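Beta-galactosidase/beta-glucuronidase (Faecalibacterium prausnitzii L2-6, PDB 6MVF) binds flavin mononucleotide and, as a gut bacterial glycoside hydrolase of family 2, probably hydrolyses beta-glucuronides. Local coordinates at residues A[580-585]-A[599-604]; A[605-610]-A[625-630]; A[610-615]-A[635-640]. All coordinates share one frame; numbering follows the deposited sequence.

Contact 1. Residues A[580-585]-A[599-604]; sequences MVHIAG and KVYSNQ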
# COMPACT_ATOMS: atom_id res chain seq x y z
N MET A 580 -21.43 16.71 -18.41
CA MET A 580 -21.03 15.72 -19.39
C MET A 580 -21.68 16.05 -20.73
O MET A 580 -22.73 16.71 -20.80
CB MET A 580 -21.37 14.29 -18.93
CG MET A 580 -22.85 14.03 -18.55
SD MET A 580 -23.94 13.89 -20.00
CE MET A 580 -23.49 12.31 -20.71
N VAL A 581 -21.05 15.58 -21.80
CA VAL A 581 -21.59 15.71 -23.14
C VAL A 581 -21.10 14.51 -23.95
O VAL A 581 -19.90 14.20 -23.94
CB VAL A 581 -21.21 17.05 -23.80
CG1 VAL A 581 -19.72 17.16 -24.04
CG2 VAL A 581 -21.97 17.23 -25.11
N HIS A 582 -22.03 13.83 -24.62
CA HIS A 582 -21.77 12.54 -25.26
C HIS A 582 -22.42 12.49 -26.63
O HIS A 582 -23.64 12.68 -26.75
CB HIS A 582 -22.29 11.38 -24.41
CG HIS A 582 -21.99 10.04 -24.98
ND1 HIS A 582 -22.87 9.36 -25.81
CD2 HIS A 582 -20.91 9.24 -24.86
CE1 HIS A 582 -22.34 8.21 -26.16
NE2 HIS A 582 -21.16 8.10 -25.59
N ILE A 583 -21.61 12.23 -27.65
CA ILE A 583 -22.09 11.99 -29.00
C ILE A 583 -22.41 10.51 -29.15
O ILE A 583 -21.52 9.65 -29.02
CB ILE A 583 -21.09 12.46 -30.06
CG1 ILE A 583 -20.76 13.95 -29.87
CG2 ILE A 583 -21.69 12.22 -31.44
CD1 ILE A 583 -19.53 14.41 -30.63
N ALA A 584 -23.68 10.21 -29.43
CA ALA A 584 -24.15 8.85 -29.63
C ALA A 584 -23.74 8.33 -31.00
O ALA A 584 -23.43 9.10 -31.92
CB ALA A 584 -25.67 8.80 -29.49
N GLY A 585 -23.71 7.00 -31.12
CA GLY A 585 -23.54 6.35 -32.40
C GLY A 585 -22.12 6.17 -32.88
O GLY A 585 -21.92 5.94 -34.08
N LYS A 599 -26.64 12.39 -32.88
CA LYS A 599 -27.35 12.69 -31.65
C LYS A 599 -26.37 12.94 -30.52
O LYS A 599 -25.34 12.26 -30.41
CB LYS A 599 -28.29 11.54 -31.28
CG LYS A 599 -29.43 11.95 -30.39
CD LYS A 599 -30.14 10.72 -29.89
CE LYS A 599 -30.32 9.69 -30.97
NZ LYS A 599 -31.67 9.08 -30.83
N VAL A 600 -26.67 13.94 -29.68
CA VAL A 600 -25.86 14.27 -28.51
C VAL A 600 -26.73 14.23 -27.26
O VAL A 600 -27.85 14.74 -27.24
CB VAL A 600 -25.16 15.64 -28.64
CG1 VAL A 600 -24.33 15.91 -27.42
CG2 VAL A 600 -24.29 15.69 -29.87
N TYR A 601 -26.20 13.60 -26.21
CA TYR A 601 -26.76 13.63 -24.87
C TYR A 601 -25.91 14.54 -23.99
O TYR A 601 -24.67 14.48 -24.04
CB TYR A 601 -26.81 12.23 -24.27
CG TYR A 601 -27.53 11.24 -25.13
CD1 TYR A 601 -28.75 11.56 -25.72
CD2 TYR A 601 -27.00 9.98 -25.37
CE1 TYR A 601 -29.43 10.66 -26.50
CE2 TYR A 601 -27.68 9.06 -26.17
CZ TYR A 601 -28.89 9.42 -26.72
OH TYR A 601 -29.60 8.53 -27.51
N SER A 602 -26.56 15.37 -23.18
CA SER A 602 -25.83 16.27 -22.30
C SER A 602 -26.73 16.70 -21.14
O SER A 602 -27.94 16.84 -21.30
CB SER A 602 -25.33 17.50 -23.05
OG SER A 602 -24.55 18.29 -22.17
N ASN A 603 -26.12 16.89 -19.97
CA ASN A 603 -26.82 17.56 -18.89
C ASN A 603 -26.62 19.07 -18.91
O ASN A 603 -27.11 19.77 -18.03
CB ASN A 603 -26.45 16.96 -17.51
CG ASN A 603 -24.97 16.95 -17.24
OD1 ASN A 603 -24.19 17.67 -17.88
ND2 ASN A 603 -24.57 16.14 -16.28
N GLN A 604 -25.93 19.59 -19.91
CA GLN A 604 -26.01 20.99 -20.27
C GLN A 604 -27.20 21.20 -21.18
O GLN A 604 -27.75 20.25 -21.76
CB GLN A 604 -24.73 21.44 -20.97
CG GLN A 604 -23.48 20.90 -20.33
CD GLN A 604 -23.22 21.49 -18.95
OE1 GLN A 604 -22.42 22.41 -18.81
NE2 GLN A 604 -23.86 20.94 -17.94
O HOH W 1 -25.23 9.84 -33.61
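Met580 and Asn603 meet where strand 599-602 ends beside the start of the antiparallel strand 581-583, an outer strand of a three-stranded sheet. Followed outward from CB, the Met580 side chain turns at once: CG stands between the backbone N and the carbonyl carbon (chi1 55°) and lies 3.5 Å from Asn603 ND2. SD then passes near Asn603 N and Ser602 CA, and CE ends 4.1 Å from Tyr601 O. The main chain of Met580 is gripped as well. Its N donates to Asn603 OD1 at 3.0 Å, 28° out of the plane of that side-chain carbonyl, while Ser602 OG donates to Met580 O at 2.8 Å, in the plane of the backbone carbonyl. Ser602 OG also accepts from Gln604 N, an ST turn, which limits the hydroxyl's rotation. Asn603 ND2 is held by Asp578 O and Ala576 O. Further along, His582 and Tyr601 exchange two backbone bonds, their side chains alongside each other under helix 566-575, where His582 stacks on Tyr569. On the other face Val600 CG1 meets Val581 CG2 at 3.6 Å. Ala584 N bonds to Lys599 O, and a water joins Ala584 O to Lys599 N. Beyond the strand at Met580, polar side chains therefore take over the pairing from the backbone.

Contact 2. Residues A[605-610]-A[625-630]; sequences DTVTLY and FKFDVA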
# COMPACT_ATOMS: atom_id res chain seq x y z
N ASP A 605 -27.62 22.45 -21.32
CA ASP A 605 -28.80 22.72 -22.13
C ASP A 605 -28.48 23.29 -23.51
O ASP A 605 -29.39 23.42 -24.33
CB ASP A 605 -29.73 23.68 -21.38
CG ASP A 605 -30.22 23.10 -20.08
OD1 ASP A 605 -30.54 21.87 -20.05
OD2 ASP A 605 -30.29 23.87 -19.08
N THR A 606 -27.22 23.60 -23.80
CA THR A 606 -26.87 24.14 -25.10
C THR A 606 -25.66 23.38 -25.62
O THR A 606 -24.65 23.25 -24.92
CB THR A 606 -26.58 25.63 -25.04
OG1 THR A 606 -27.77 26.31 -24.59
CG2 THR A 606 -26.21 26.14 -26.43
N VAL A 607 -25.79 22.87 -26.84
CA VAL A 607 -24.78 22.07 -27.51
C VAL A 607 -24.54 22.70 -28.87
O VAL A 607 -25.50 23.03 -29.58
CB VAL A 607 -25.21 20.59 -27.65
CG1 VAL A 607 -24.32 19.83 -28.67
CG2 VAL A 607 -25.21 19.89 -26.29
N THR A 608 -23.27 22.90 -29.21
CA THR A 608 -22.87 23.28 -30.56
C THR A 608 -22.10 22.12 -31.16
O THR A 608 -21.16 21.62 -30.55
CB THR A 608 -22.01 24.55 -30.56
OG1 THR A 608 -22.84 25.69 -30.30
CG2 THR A 608 -21.36 24.75 -31.91
N LEU A 609 -22.52 21.70 -32.36
CA LEU A 609 -21.88 20.59 -33.06
C LEU A 609 -20.96 21.11 -34.16
O LEU A 609 -21.29 22.06 -34.87
CB LEU A 609 -22.93 19.66 -33.67
CG LEU A 609 -22.31 18.34 -34.17
CD1 LEU A 609 -21.57 17.58 -33.02
CD2 LEU A 609 -23.38 17.48 -34.83
N TYR A 610 -19.81 20.46 -34.31
CA TYR A 610 -18.87 20.79 -35.37
C TYR A 610 -18.55 19.56 -36.20
O TYR A 610 -18.46 18.44 -35.67
CB TYR A 610 -17.57 21.37 -34.82
CG TYR A 610 -17.71 22.69 -34.14
CD1 TYR A 610 -17.86 22.78 -32.76
CD2 TYR A 610 -17.67 23.87 -34.89
CE1 TYR A 610 -17.99 24.01 -32.13
CE2 TYR A 610 -17.79 25.10 -34.27
CZ TYR A 610 -17.95 25.16 -32.89
OH TYR A 610 -18.06 26.38 -32.29
N PHE A 625 -30.27 16.04 -28.00
CA PHE A 625 -30.02 16.98 -29.09
C PHE A 625 -29.83 16.18 -30.37
O PHE A 625 -29.06 15.22 -30.39
CB PHE A 625 -28.76 17.81 -28.83
CG PHE A 625 -28.76 18.52 -27.50
CD1 PHE A 625 -28.48 17.85 -26.34
CD2 PHE A 625 -29.01 19.89 -27.43
CE1 PHE A 625 -28.48 18.51 -25.12
CE2 PHE A 625 -29.01 20.55 -26.22
CZ PHE A 625 -28.74 19.87 -25.07
N LYS A 626 -30.53 16.56 -31.44
CA LYS A 626 -30.39 15.86 -32.72
C LYS A 626 -29.98 16.86 -33.80
O LYS A 626 -30.61 17.90 -33.97
CB LYS A 626 -31.69 15.15 -33.10
CG LYS A 626 -32.23 14.27 -31.98
CD LYS A 626 -33.62 13.69 -32.29
CE LYS A 626 -34.33 13.28 -30.99
NZ LYS A 626 -35.10 12.00 -31.08
N PHE A 627 -28.91 16.55 -34.52
CA PHE A 627 -28.40 17.40 -35.59
C PHE A 627 -28.42 16.63 -36.90
O PHE A 627 -28.11 15.43 -36.94
CB PHE A 627 -26.96 17.87 -35.32
CG PHE A 627 -26.80 18.64 -34.04
CD1 PHE A 627 -26.68 17.98 -32.82
CD2 PHE A 627 -26.73 20.03 -34.06
CE1 PHE A 627 -26.51 18.67 -31.64
CE2 PHE A 627 -26.56 20.75 -32.88
CZ PHE A 627 -26.45 20.06 -31.67
N ASP A 628 -28.80 17.30 -37.98
CA ASP A 628 -28.73 16.71 -39.31
C ASP A 628 -27.43 17.18 -39.95
O ASP A 628 -27.25 18.38 -40.16
CB ASP A 628 -29.92 17.10 -40.18
CG ASP A 628 -31.05 16.09 -40.08
OD1 ASP A 628 -30.82 14.91 -40.48
OD2 ASP A 628 -32.15 16.47 -39.60
N VAL A 629 -26.54 16.24 -40.24
CA VAL A 629 -25.18 16.59 -40.65
C VAL A 629 -24.93 16.05 -42.05
O VAL A 629 -25.13 14.87 -42.31
CB VAL A 629 -24.14 16.04 -39.65
CG1 VAL A 629 -22.73 16.47 -40.09
CG2 VAL A 629 -24.49 16.48 -38.19
N ALA A 630 -24.48 16.94 -42.94
CA ALA A 630 -23.96 16.55 -44.25
C ALA A 630 -22.48 16.26 -44.09
O ALA A 630 -21.64 17.15 -44.14
CB ALA A 630 -24.19 17.64 -45.29
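Val607 and Phe625 face each other between strands 606-610 and 625-629, whose segment axes come within 9.0 Å at 26°. This spacing, nearly twice that of paired strands, shows that the two belong to opposed sheets, one three-stranded and one five-stranded, packed face to face as a beta sandwich in the DUF4982 region. Two CH-pi contacts carry the interface. Val607 CG2 sits 3.6 Å from the Phe625 ring centroid, only 6° off the normal, hence squarely over one face. Leu609 CB does the same to Phe627, 3.8 Å from its centroid. Both phenylalanine CB atoms point toward the facing strand, and CG anti to the carbonyl carbon (chi1 -54° in Phe625) sets how the rings lie there. At the ring edges the partners are backbone oxygens: Asp605 O lies 3.5 Å from Phe625 CE2, and Val607 O lies in the plane of Phe627. Further apolar contacts complete the interface. Val607 straddles the two aromatics, its CG1 reaching Phe627 CZ at 3.7 Å, while Leu609 CD2 packs on Phe627 CB and on Val629 CG2. Replacing Phe625 with an alanine would probably leave Val607 CG2 without its aromatic face and open a gap beside Asp605 O. Strand 596-602 flanks this core, with Val598 against Leu609 and Val629; strand 614-620 adds Val616 against Val629, and Ala640 of strand 635-641 touches Val607 and Leu609.

Contact 3. Residues A[610-615]-A[635-640]; sequences YCNGKE and FNVLMA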
# COMPACT_ATOMS: atom_id res chain seq x y z
N TYR A 610 -19.81 20.46 -34.31
CA TYR A 610 -18.87 20.79 -35.37
C TYR A 610 -18.55 19.56 -36.20
O TYR A 610 -18.46 18.44 -35.67
CB TYR A 610 -17.57 21.37 -34.82
CG TYR A 610 -17.71 22.69 -34.14
CD1 TYR A 610 -17.86 22.78 -32.76
CD2 TYR A 610 -17.67 23.87 -34.89
CE1 TYR A 610 -17.99 24.01 -32.13
CE2 TYR A 610 -17.79 25.10 -34.27
CZ TYR A 610 -17.95 25.16 -32.89
OH TYR A 610 -18.06 26.38 -32.29
N CYS A 611 -18.34 19.78 -37.50
CA CYS A 611 -17.99 18.73 -38.44
C CYS A 611 -16.77 19.20 -39.23
O CYS A 611 -16.87 20.13 -40.03
CB CYS A 611 -19.15 18.41 -39.37
SG CYS A 611 -18.94 16.88 -40.27
N ASN A 612 -15.62 18.57 -38.98
CA ASN A 612 -14.33 18.99 -39.53
C ASN A 612 -14.10 20.49 -39.33
O ASN A 612 -13.69 21.21 -40.24
CB ASN A 612 -14.20 18.60 -41.00
CG ASN A 612 -14.12 17.10 -41.20
OD1 ASN A 612 -13.63 16.37 -40.32
ND2 ASN A 612 -14.62 16.62 -42.34
N GLY A 613 -14.40 20.95 -38.11
CA GLY A 613 -14.19 22.33 -37.73
C GLY A 613 -15.26 23.32 -38.14
O GLY A 613 -15.25 24.45 -37.65
N LYS A 614 -16.17 22.94 -39.02
CA LYS A 614 -17.25 23.83 -39.43
C LYS A 614 -18.47 23.60 -38.53
O LYS A 614 -18.86 22.46 -38.27
CB LYS A 614 -17.61 23.58 -40.90
CG LYS A 614 -16.40 23.58 -41.83
CD LYS A 614 -16.74 23.06 -43.22
CE LYS A 614 -16.24 21.62 -43.44
NZ LYS A 614 -16.63 21.08 -44.79
N GLU A 615 -19.07 24.70 -38.06
CA GLU A 615 -20.21 24.57 -37.17
C GLU A 615 -21.42 24.02 -37.93
O GLU A 615 -21.82 24.56 -38.95
CB GLU A 615 -20.56 25.91 -36.54
CG GLU A 615 -21.83 25.84 -35.70
CD GLU A 615 -22.21 27.18 -35.12
OE1 GLU A 615 -21.38 28.11 -35.19
OE2 GLU A 615 -23.35 27.31 -34.61
N PHE A 635 -13.39 10.88 -44.00
CA PHE A 635 -13.52 10.86 -42.55
C PHE A 635 -13.93 12.22 -42.02
O PHE A 635 -13.59 13.26 -42.59
CB PHE A 635 -12.21 10.40 -41.90
CG PHE A 635 -11.94 8.95 -42.07
CD1 PHE A 635 -12.67 8.01 -41.35
CD2 PHE A 635 -10.99 8.51 -42.98
CE1 PHE A 635 -12.45 6.66 -41.52
CE2 PHE A 635 -10.75 7.16 -43.16
CZ PHE A 635 -11.49 6.23 -42.43
N ASN A 636 -14.69 12.21 -40.92
CA ASN A 636 -15.29 13.41 -40.35
C ASN A 636 -15.03 13.44 -38.86
O ASN A 636 -15.35 12.48 -38.16
CB ASN A 636 -16.80 13.48 -40.60
CG ASN A 636 -17.15 13.56 -42.07
OD1 ASN A 636 -17.40 14.65 -42.61
ND2 ASN A 636 -17.19 12.42 -42.73
N VAL A 637 -14.48 14.54 -38.38
CA VAL A 637 -14.37 14.79 -36.95
C VAL A 637 -15.66 15.44 -36.48
O VAL A 637 -16.01 16.53 -36.93
CB VAL A 637 -13.16 15.68 -36.63
CG1 VAL A 637 -13.20 16.14 -35.17
CG2 VAL A 637 -11.88 14.93 -36.92
N LEU A 638 -16.39 14.77 -35.58
CA LEU A 638 -17.57 15.35 -34.96
C LEU A 638 -17.20 15.79 -33.55
O LEU A 638 -16.75 14.97 -32.73
CB LEU A 638 -18.75 14.37 -34.94
CG LEU A 638 -19.56 14.13 -36.23
CD1 LEU A 638 -20.21 15.40 -36.71
CD2 LEU A 638 -18.69 13.55 -37.32
N MET A 639 -17.34 17.08 -33.29
CA MET A 639 -17.04 17.64 -31.98
C MET A 639 -18.27 18.35 -31.44
O MET A 639 -18.78 19.27 -32.08
CB MET A 639 -15.85 18.59 -32.03
CG MET A 639 -15.52 19.13 -30.65
SD MET A 639 -14.06 20.15 -30.63
CE MET A 639 -14.57 21.57 -31.59
N ALA A 640 -18.73 17.93 -30.27
CA ALA A 640 -19.85 18.57 -29.59
C ALA A 640 -19.31 19.37 -28.41
O ALA A 640 -18.58 18.82 -27.57
CB ALA A 640 -20.89 17.55 -29.14
O HOH W 2 -15.11 19.20 -36.00
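Tyr610 and Met639 form an antiparallel hydrogen-bonded pair, with Tyr610 N to Met639 O at 2.7 Å and Met639 N to Tyr610 O at 3.0 Å. A third backbone bond runs from Asn612 N to Val637 O at 2.9 Å. Asn612 adds a side-chain bond: its OD1 receives Val637 N at 2.8 Å, an almost straight N-H (173°) that nevertheless arrives 39° out of the amide plane and so misses the lone pairs. With CG anti to its carbonyl carbon, the Asn612 amide reaches over to the strand and lies within 12° of parallel to the Asn636 amide. Both have a partner beyond the two segments in Asp632. Cys611 to Lys614 make a type I' beta turn, so strands 606-611 and 614-620 form a beta hairpin, and strand 635-641 pairs with its first arm. One water links the turn to that strand, accepting from Gly613 N and donating to Val637 O. Apolar contacts lie on both faces. Met639, bent at chi3, sets CE 3.7 Å from Tyr610 CD1, the two side chains running alongside each other; on the opposite face Cys611 SG approaches Leu638 CD1 at 4.1 Å. Phe635, Val637 and Met639 also pack on Arg229, Tyr239 and Pro241, respectively, of a second subunit.

How the contacts relate
From the N terminus, contact 1 closes first, pairing 580-585 with 599-604 before the other two open. The chain then turns into strand 606-611, which serves both remaining contacts and gives them Tyr610 in common. Contact 2 closes a loop holding strand 614-620, contact 3 one holding most of 614-620 and all of 624-629; their segments alternate, so they cross. Segment 625-630 passes over the face of 606-611 in nearly the same direction, whereas 635-640 comes back antiparallel beside it. Contact 1 belongs to the sheet of 581-583, 596-602 and 624-629, contact 3 to that of 606-611, 614-620 and 635-641 among others, and contact 2 joins the two. Val600 CG2 also reaches Ala640 CB at 3.9 Å.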